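Local coordinates for cation-transporting ATPase, E1-E2 family protein (Streptococcus pneumoniae, PDB 4F2F), which is a P-type ATPase that probably exports Cu(I) for copper resistance, its metal-binding domain, a cupredoxin fold, holding copper(I), at residues 30-33 with 37-40. Numbering follows the deposited sequence.
Sequences IQLQ and PAEI
With chi1 at 71°, I30 sets CG1 between its backbone N and carbonyl carbon, and an extended chi2 carries CD1 out from the strand; I40 turns CG1 the other way, beside its own N and anti to the carbonyl carbon (chi1 -51°). The two chains therefore reach for each other tip to tip, and CD1 of I30 meets CD1 of I40 at 3.9 Å. One methyl of L32, CD1, serves two partners, lying 4.3 Å from I40 CD1 and equally 4.3 Å from A38 CB. No hydrogen bond joins the segments, since the axes of the short strands stay 9.2 Å apart at closest; their directions are nearly antiparallel, at 158°. This is interior packing between the sheets of a cupredoxin β-sandwich: 29-33 pairs with 6-11 and 93-99, whereas 38-44 pairs with 14-21 and 70-75. All four touching residues are buried and apolar. β-Branched isoleucine suits a strand, and the extended CG1-CD1 arms of I30 and I40 span the 9.8 Å between their CA atoms, while at A38 the backbones draw in to a CA distance of 7.5 Å from L32, where a methyl is enough. Y96 flanks I30 and L32, I19 and F75 pack on I40, and Q15 touches L32 and A38.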
ATOM      1  N   ILE A  30      -4.716   5.454   1.193  1.00 20.09           N
ATOM      2  CA  ILE A  30      -3.636   6.426   1.090  1.00 19.09           C
ATOM      3  C   ILE A  30      -3.756   7.255  -0.182  1.00 22.44           C
ATOM      4  O   ILE A  30      -4.494   6.900  -1.103  1.00 20.87           O
ATOM      5  CB  ILE A  30      -2.251   5.748   1.135  1.00 21.24           C
ATOM      6  CG1 ILE A  30      -1.983   4.972  -0.156  1.00 19.69           C
ATOM      7  CG2 ILE A  30      -2.133   4.836   2.350  1.00 20.45           C
ATOM      8  CD1 ILE A  30      -0.616   4.318  -0.200  1.00 18.92           C
ATOM      9  N   GLN A  31      -3.023   8.363  -0.222  1.00 22.42           N
ATOM     10  CA  GLN A  31      -2.999   9.233  -1.389  1.00 20.86           C
ATOM     11  C   GLN A  31      -1.574   9.367  -1.917  1.00 22.61           C
ATOM     12  O   GLN A  31      -0.626   9.523  -1.144  1.00 23.85           O
ATOM     13  CB  GLN A  31      -3.571  10.611  -1.045  1.00 23.06           C
ATOM     14  CG  GLN A  31      -3.616  11.574  -2.223  1.00 24.17           C
ATOM     15  CD  GLN A  31      -4.046  12.972  -1.823  1.00 29.79           C
ATOM     16  OE1 GLN A  31      -5.224  13.227  -1.571  1.00 33.45           O
ATOM     17  NE2 GLN A  31      -3.086  13.890  -1.767  1.00 29.26           N
ATOM     18  N   LEU A  32      -1.431   9.292  -3.236  1.00 20.93           N
ATOM     19  CA  LEU A  32      -0.129   9.397  -3.881  1.00 22.71           C
ATOM     20  C   LEU A  32      -0.164  10.447  -4.987  1.00 27.16           C
ATOM     21  O   LEU A  32      -1.191  10.636  -5.637  1.00 25.69           O
ATOM     22  CB  LEU A  32       0.281   8.048  -4.475  1.00 23.85           C
ATOM     23  CG  LEU A  32       0.365   6.842  -3.540  1.00 21.73           C
ATOM     24  CD1 LEU A  32       0.663   5.585  -4.338  1.00 23.10           C
ATOM     25  CD2 LEU A  32       1.420   7.055  -2.464  1.00 22.10           C
ATOM     26  N   GLN A  33       0.961  11.121  -5.197  1.00 25.87           N
ATOM     27  CA  GLN A  33       1.091  12.088  -6.281  1.00 27.52           C
ATOM     28  C   GLN A  33       1.532  11.388  -7.563  1.00 22.71           C
ATOM     29  O   GLN A  33       2.463  10.583  -7.548  1.00 25.52           O
ATOM     30  CB  GLN A  33       2.103  13.175  -5.903  1.00 28.57           C
ATOM     31  CG  GLN A  33       1.634  14.111  -4.796  1.00 37.39           C
ATOM     32  CD  GLN A  33       0.605  15.114  -5.279  1.00 39.36           C
ATOM     33  OE1 GLN A  33       0.709  15.643  -6.384  1.00 39.13           O
ATOM     34  NE2 GLN A  33      -0.400  15.378  -4.450  1.00 44.86           N
ATOM     35  N   PRO A  37       8.032   8.758  -7.788  1.00 24.40           N
ATOM     36  CA  PRO A  37       8.329   7.401  -7.317  1.00 25.27           C
ATOM     37  C   PRO A  37       7.792   7.175  -5.908  1.00 24.00           C
ATOM     38  O   PRO A  37       8.026   7.990  -5.019  1.00 25.88           O
ATOM     39  CB  PRO A  37       9.859   7.365  -7.312  1.00 28.13           C
ATOM     40  CG  PRO A  37      10.245   8.316  -8.396  1.00 27.91           C
ATOM     41  CD  PRO A  37       9.227   9.423  -8.339  1.00 27.76           C
ATOM     42  N   ALA A  38       7.070   6.077  -5.715  1.00 23.65           N
ATOM     43  CA  ALA A  38       6.464   5.787  -4.423  1.00 22.00           C
ATOM     44  C   ALA A  38       7.116   4.580  -3.764  1.00 18.91           C
ATOM     45  O   ALA A  38       7.415   3.587  -4.422  1.00 20.69           O
ATOM     46  CB  ALA A  38       4.967   5.575  -4.569  1.00 23.03           C
ATOM     47  N   GLU A  39       7.345   4.686  -2.458  1.00 18.48           N
ATOM     48  CA  GLU A  39       7.791   3.552  -1.664  1.00 20.30           C
ATOM     49  C   GLU A  39       6.816   3.331  -0.517  1.00 15.88           C
ATOM     50  O   GLU A  39       6.728   4.137   0.410  1.00 16.88           O
ATOM     51  CB  GLU A  39       9.222   3.757  -1.153  1.00 21.98           C
ATOM     52  CG  GLU A  39      10.278   3.678  -2.248  1.00 26.08           C
ATOM     53  CD  GLU A  39      11.694   3.544  -1.710  1.00 26.83           C
ATOM     54  OE1 GLU A  39      11.859   3.372  -0.483  1.00 29.03           O
ATOM     55  OE2 GLU A  39      12.644   3.607  -2.521  1.00 29.13           O
ATOM     56  N   ILE A  40       6.068   2.237  -0.606  1.00 17.82           N
ATOM     57  CA  ILE A  40       5.064   1.911   0.388  1.00 17.44           C
ATOM     58  C   ILE A  40       5.558   0.740   1.220  1.00 16.13           C
ATOM     59  O   ILE A  40       5.640  -0.387   0.736  1.00 18.48           O
ATOM     60  CB  ILE A  40       3.726   1.548  -0.273  1.00 18.58           C
ATOM     61  CG1 ILE A  40       3.330   2.626  -1.282  1.00 17.73           C
ATOM     62  CG2 ILE A  40       2.644   1.370   0.776  1.00 18.70           C
ATOM     63  CD1 ILE A  40       2.117   2.265  -2.112  1.00 19.69           C
TER